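Local coordinates for beta-Ala-His dipeptidase (Homo sapiens, PDB 3DLJ), which hydrolyses Xaa-His dipeptides, above all carnosine and anserine, as a secreted dizinc metallodipeptidase of the M20A family, at residues Q64-R69 and A150-V155; T104-G109 and D193-G198. All coordinates share one frame; numbering follows the deposited sequence.

Both contacts flank the six-stranded mixed sheet of the zinc-binding part of the chain, on opposite faces of it. Contact 1 joins the chain at the end of helix 46-65 to helix 141-160, mainly through aliphatic side chains; contact 2 sets the loop after helix 184-191 against strand 104-110 through a thiol and two aromatic rings. Leu66 and Thr104 are partly exposed and Gly198 exposed, while the other touching residues are buried. Their centres lie about 15 Å apart, and the bridge is direct: the Trp151 ring stacks on Phe107, with Trp151 CD2 3.5 Å from Phe107 CD1. Neither contact has a hydrogen bond between its segments.

Contact 1 of 2, residues Q64-R69 and A150-V155; sequences QRLGAR and AWINAV
Leu66 reaches across to Ile152 and Val155, and it alone carries the 64-69 side of this contact. Before it, Gln64 and Arg65 lie in the last turn of the helix, and Gln64 O accepts the backbone bond from Gly67 N at 3.0 Å. Leu66 points its CB at helix 141-160. A chi2 of -156° extends CD1 away from the leucine's own CA, and this one methyl does all the touching. It meets Val155 CG1 at 3.8 Å, the two branches crossing at a slant, while Ile152 CG2 lies 4.0 Å from Leu66 CD1. The same methyl also rests 3.7 Å from the carbonyl Ile152 O, a plain van der Waals approach. Farther along the facing helix, Arg159 NE donates to Leu66 O. Gly67 is the first residue to leave helical geometry, with phi 115°; its positive phi and two bonds back into the last turn form a Schellman motif. The reversal leads through Ala68 to Arg69, which opens strand 69-73, pairs by backbone with Glu95 and forms a salt bridge to its carboxylate. With 116 Å² buried in total, this is a small apolar contact, one leucine methyl against two aliphatic side chains and a backbone carbonyl. Dispersion and burial hold the side chains, and the polar tie from Arg159 lies outside the two segments.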
loop_
_atom_site.group_PDB
_atom_site.type_symbol
_atom_site.label_atom_id
_atom_site.label_comp_id
_atom_site.label_asym_id
_atom_site.label_seq_id
_atom_site.Cartn_x
_atom_site.Cartn_y
_atom_site.Cartn_z
ATOM N N GLN A 64 1.543 11.611 -22.655
ATOM C CA GLN A 64 1.576 12.531 -23.786
ATOM C C GLN A 64 1.167 11.876 -25.111
ATOM O O GLN A 64 0.410 12.465 -25.909
ATOM C CB GLN A 64 2.970 13.118 -23.950
ATOM C CG GLN A 64 3.365 14.151 -22.912
ATOM C CD GLN A 64 4.493 15.060 -23.395
ATOM O OE1 GLN A 64 4.636 15.304 -24.595
ATOM N NE2 GLN A 64 5.282 15.579 -22.458
ATOM N N ARG A 65 1.687 10.675 -25.354
ATOM C CA ARG A 65 1.379 9.940 -26.572
ATOM C C ARG A 65 -0.104 9.590 -26.644
ATOM O O ARG A 65 -0.654 9.461 -27.729
ATOM C CB ARG A 65 2.266 8.695 -26.715
ATOM C CG ARG A 65 3.743 9.031 -27.007
ATOM C CD ARG A 65 4.566 7.802 -27.414
ATOM N N LEU A 66 -0.740 9.469 -25.479
ATOM C CA LEU A 66 -2.183 9.229 -25.355
ATOM C C LEU A 66 -3.033 10.461 -25.636
ATOM O O LEU A 66 -4.234 10.345 -25.855
ATOM C CB LEU A 66 -2.519 8.738 -23.937
ATOM C CG LEU A 66 -2.384 7.229 -23.726
ATOM C CD1 LEU A 66 -3.257 6.764 -22.574
ATOM C CD2 LEU A 66 -2.721 6.473 -25.050
ATOM N N GLY A 67 -2.425 11.637 -25.583
ATOM C CA GLY A 67 -3.173 12.862 -25.798
ATOM C C GLY A 67 -3.287 13.801 -24.618
ATOM O O GLY A 67 -3.910 14.843 -24.732
ATOM N N ALA A 68 -2.685 13.435 -23.487
ATOM C CA ALA A 68 -2.746 14.235 -22.259
ATOM C C ALA A 68 -1.790 15.441 -22.274
ATOM O O ALA A 68 -0.669 15.351 -22.808
ATOM C CB ALA A 68 -2.460 13.350 -21.041
ATOM N N ARG A 69 -2.251 16.569 -21.721
ATOM C CA ARG A 69 -1.354 17.656 -21.297
ATOM C C ARG A 69 -0.619 17.130 -20.053
ATOM O O ARG A 69 -1.255 16.774 -19.070
ATOM C CB ARG A 69 -2.129 18.955 -20.987
ATOM C CG ARG A 69 -1.241 20.179 -20.682
ATOM C CD ARG A 69 -2.014 21.432 -20.196
ATOM N NE ARG A 69 -2.728 21.232 -18.933
ATOM C CZ ARG A 69 -2.160 21.150 -17.723
ATOM N NH1 ARG A 69 -0.832 21.238 -17.577
ATOM N NH2 ARG A 69 -2.918 20.950 -16.641
ATOM N N ALA A 150 -3.197 -0.696 -16.105
ATOM C CA ALA A 150 -4.554 -1.123 -16.398
ATOM C C ALA A 150 -5.473 0.077 -16.662
ATOM O O ALA A 150 -6.282 0.047 -17.605
ATOM C CB ALA A 150 -5.101 -1.989 -15.283
ATOM N N TRP A 151 -5.332 1.113 -15.834
ATOM C CA TRP A 151 -6.008 2.408 -15.995
ATOM C C TRP A 151 -5.587 3.102 -17.271
ATOM O O TRP A 151 -6.444 3.530 -18.058
ATOM C CB TRP A 151 -5.726 3.333 -14.777
ATOM C CG TRP A 151 -6.440 4.665 -14.817
ATOM C CD1 TRP A 151 -5.977 5.825 -15.381
ATOM C CD2 TRP A 151 -7.740 4.986 -14.264
ATOM N NE1 TRP A 151 -6.906 6.838 -15.229
ATOM C CE2 TRP A 151 -7.984 6.360 -14.534
ATOM C CE3 TRP A 151 -8.709 4.257 -13.547
ATOM C CZ2 TRP A 151 -9.159 7.017 -14.123
ATOM C CZ3 TRP A 151 -9.888 4.919 -13.137
ATOM C CH2 TRP A 151 -10.093 6.278 -13.429
ATOM N N ILE A 152 -4.269 3.206 -17.484
ATOM C CA ILE A 152 -3.726 3.823 -18.704
ATOM C C ILE A 152 -4.134 3.056 -19.971
ATOM O O ILE A 152 -4.467 3.666 -21.000
ATOM C CB ILE A 152 -2.177 4.009 -18.635
ATOM C CG1 ILE A 152 -1.818 5.188 -17.716
ATOM C CG2 ILE A 152 -1.575 4.192 -20.051
ATOM C CD1 ILE A 152 -0.333 5.248 -17.281
ATOM N N ASN A 153 -4.091 1.727 -19.902
ATOM C CA ASN A 153 -4.464 0.885 -21.034
ATOM C C ASN A 153 -5.952 1.035 -21.382
ATOM O O ASN A 153 -6.276 1.139 -22.545
ATOM C CB ASN A 153 -4.079 -0.589 -20.794
ATOM C CG ASN A 153 -2.549 -0.815 -20.749
ATOM O OD1 ASN A 153 -1.792 -0.018 -21.244
ATOM N ND2 ASN A 153 -2.119 -1.915 -20.156
ATOM N N ALA A 154 -6.843 1.052 -20.377
ATOM C CA ALA A 154 -8.261 1.394 -20.591
ATOM C C ALA A 154 -8.464 2.692 -21.406
ATOM O O ALA A 154 -9.234 2.713 -22.381
ATOM C CB ALA A 154 -9.034 1.459 -19.249
ATOM N N VAL A 155 -7.807 3.769 -20.985
ATOM C CA VAL A 155 -7.849 5.047 -21.707
ATOM C C VAL A 155 -7.362 4.887 -23.140
ATOM O O VAL A 155 -7.962 5.424 -24.066
ATOM C CB VAL A 155 -7.001 6.153 -21.011
ATOM C CG1 VAL A 155 -6.903 7.381 -21.910
ATOM C CG2 VAL A 155 -7.604 6.545 -19.684
#

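Contact 2 of 2, residues T104-G109 and D193-G198; sequences TVCFYG and DRFFSG
Cys106 SG faces two consecutive phenylalanines, touching Phe195 CE1 and Phe196 CE2, each at 3.9 Å. The sulfur lies near the plane of the Phe195 ring, 80° off its normal, and so meets that ring at its edge; toward Phe196 the approach is oblique, at 69°. Both are sulfur-aromatic contacts. A chi1 of -173° sets SG opposite the cysteine's own backbone N and out toward the loop. At the start of the strand Thr104 CB packs 3.8 Å from the carbonyl Gly198 O, where the loop passes closest to the strand backbone.

The two rings also pack against each other. Phe195 CD1 stands 3.8 Å above the plane of the Phe196 ring, over its centre, whereas Phe196 CE2 lies in the Phe195 plane at that ring's edge. Farther out, Lys170 donates to Phe195 O and makes a cation-pi contact with the Phe195 ring, and Glu191 accepts from Phe195 N, so the residue is gripped at both backbone polar atoms. Thr104 is anchored too, its OG1 bonded to Asn168 and its N to Asp200.

Strand 104-110 runs parallel to both its neighbours, 168-174 and 201-204, and these two are joined by a beta-alpha-beta crossover through helix 184-191. The loop 193-198 is the return of that crossover, laid over the Cys106 face of the sheet, while Val105 points to the other face, where Phe107 stacks on Trp151 of helix 141-160.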
loop_
_atom_site.group_PDB
_atom_site.type_symbol
_atom_site.label_atom_id
_atom_site.label_comp_id
_atom_site.label_asym_id
_atom_site.label_seq_id
_atom_site.Cartn_x
_atom_site.Cartn_y
_atom_site.Cartn_z
ATOM N N THR A 104 -15.239 15.389 -14.396
ATOM C CA THR A 104 -13.803 15.100 -14.335
ATOM C C THR A 104 -13.423 14.148 -13.201
ATOM O O THR A 104 -13.751 14.395 -12.035
ATOM C CB THR A 104 -12.956 16.395 -14.198
ATOM O OG1 THR A 104 -13.218 17.266 -15.307
ATOM C CG2 THR A 104 -11.445 16.075 -14.141
ATOM N N VAL A 105 -12.713 13.076 -13.563
ATOM C CA VAL A 105 -12.210 12.077 -12.614
ATOM C C VAL A 105 -10.672 12.097 -12.549
ATOM O O VAL A 105 -10.003 12.122 -13.578
ATOM C CB VAL A 105 -12.681 10.625 -12.997
ATOM C CG1 VAL A 105 -12.176 9.619 -12.009
ATOM C CG2 VAL A 105 -14.216 10.551 -13.096
ATOM N N CYS A 106 -10.122 12.061 -11.337
ATOM C CA CYS A 106 -8.681 12.055 -11.164
ATOM C C CYS A 106 -8.177 10.716 -10.645
ATOM O O CYS A 106 -8.750 10.141 -9.736
ATOM C CB CYS A 106 -8.244 13.194 -10.234
ATOM S SG CYS A 106 -6.444 13.398 -10.096
ATOM N N PHE A 107 -7.086 10.224 -11.224
ATOM C CA PHE A 107 -6.484 8.963 -10.779
ATOM C C PHE A 107 -5.129 9.182 -10.123
ATOM O O PHE A 107 -4.271 9.836 -10.690
ATOM C CB PHE A 107 -6.309 8.019 -11.973
ATOM C CG PHE A 107 -5.624 6.721 -11.636
ATOM C CD1 PHE A 107 -6.353 5.640 -11.156
ATOM C CD2 PHE A 107 -4.253 6.579 -11.813
ATOM C CE1 PHE A 107 -5.708 4.429 -10.853
ATOM C CE2 PHE A 107 -3.611 5.382 -11.505
ATOM C CZ PHE A 107 -4.337 4.309 -11.021
ATOM N N TYR A 108 -4.931 8.596 -8.952
ATOM C CA TYR A 108 -3.648 8.670 -8.263
ATOM C C TYR A 108 -2.966 7.297 -8.337
ATOM O O TYR A 108 -3.590 6.261 -8.049
ATOM C CB TYR A 108 -3.776 9.129 -6.776
ATOM C CG TYR A 108 -2.520 8.778 -5.994
ATOM C CD1 TYR A 108 -1.423 9.667 -5.928
ATOM C CD2 TYR A 108 -2.382 7.528 -5.406
ATOM C CE1 TYR A 108 -0.243 9.298 -5.256
ATOM C CE2 TYR A 108 -1.220 7.162 -4.740
ATOM C CZ TYR A 108 -0.168 8.029 -4.675
ATOM O OH TYR A 108 0.957 7.618 -4.007
ATOM N N GLY A 109 -1.688 7.286 -8.715
ATOM C CA GLY A 109 -0.884 6.058 -8.570
ATOM C C GLY A 109 0.564 6.362 -8.256
ATOM O O GLY A 109 0.943 7.523 -8.201
ATOM N N ASP A 193 -6.749 24.196 -5.247
ATOM C CA ASP A 193 -7.655 25.037 -6.027
ATOM C C ASP A 193 -7.050 25.388 -7.386
ATOM O O ASP A 193 -7.324 26.441 -7.940
ATOM C CB ASP A 193 -7.991 26.317 -5.253
ATOM C CG ASP A 193 -8.809 26.049 -4.002
ATOM O OD1 ASP A 193 -9.454 24.977 -3.913
ATOM O OD2 ASP A 193 -8.816 26.919 -3.102
ATOM N N ARG A 194 -6.209 24.506 -7.912
ATOM C CA ARG A 194 -5.535 24.766 -9.175
ATOM C C ARG A 194 -5.751 23.554 -10.083
ATOM O O ARG A 194 -6.698 23.541 -10.858
ATOM C CB ARG A 194 -4.057 25.094 -8.923
ATOM C CG ARG A 194 -3.444 26.108 -9.882
ATOM C CD ARG A 194 -2.208 26.763 -9.250
ATOM N N PHE A 195 -4.915 22.525 -9.950
ATOM C CA PHE A 195 -5.114 21.251 -10.650
ATOM C C PHE A 195 -6.365 20.495 -10.161
ATOM O O PHE A 195 -7.036 19.819 -10.953
ATOM C CB PHE A 195 -3.869 20.366 -10.508
ATOM C CG PHE A 195 -3.965 19.024 -11.213
ATOM C CD1 PHE A 195 -4.402 17.884 -10.523
ATOM C CD2 PHE A 195 -3.579 18.891 -12.555
ATOM C CE1 PHE A 195 -4.478 16.643 -11.164
ATOM C CE2 PHE A 195 -3.635 17.646 -13.193
ATOM C CZ PHE A 195 -4.084 16.528 -12.501
ATOM N N PHE A 196 -6.676 20.615 -8.871
ATOM C CA PHE A 196 -7.791 19.867 -8.289
ATOM C C PHE A 196 -9.107 20.627 -8.311
ATOM O O PHE A 196 -10.147 20.105 -7.888
ATOM C CB PHE A 196 -7.449 19.361 -6.881
ATOM C CG PHE A 196 -6.379 18.299 -6.877
ATOM C CD1 PHE A 196 -5.068 18.613 -6.516
ATOM C CD2 PHE A 196 -6.679 16.986 -7.273
ATOM C CE1 PHE A 196 -4.072 17.630 -6.532
ATOM C CE2 PHE A 196 -5.691 15.996 -7.305
ATOM C CZ PHE A 196 -4.380 16.319 -6.928
ATOM N N SER A 197 -9.050 21.858 -8.819
ATOM C CA SER A 197 -10.226 22.693 -9.004
ATOM C C SER A 197 -11.154 21.997 -10.004
ATOM O O SER A 197 -10.801 21.804 -11.172
ATOM C CB SER A 197 -9.801 24.093 -9.493
ATOM O OG SER A 197 -10.907 24.968 -9.703
ATOM N N GLY A 198 -12.327 21.584 -9.533
ATOM C CA GLY A 198 -13.315 20.965 -10.420
ATOM C C GLY A 198 -13.146 19.481 -10.724
ATOM O O GLY A 198 -13.909 18.921 -11.526
#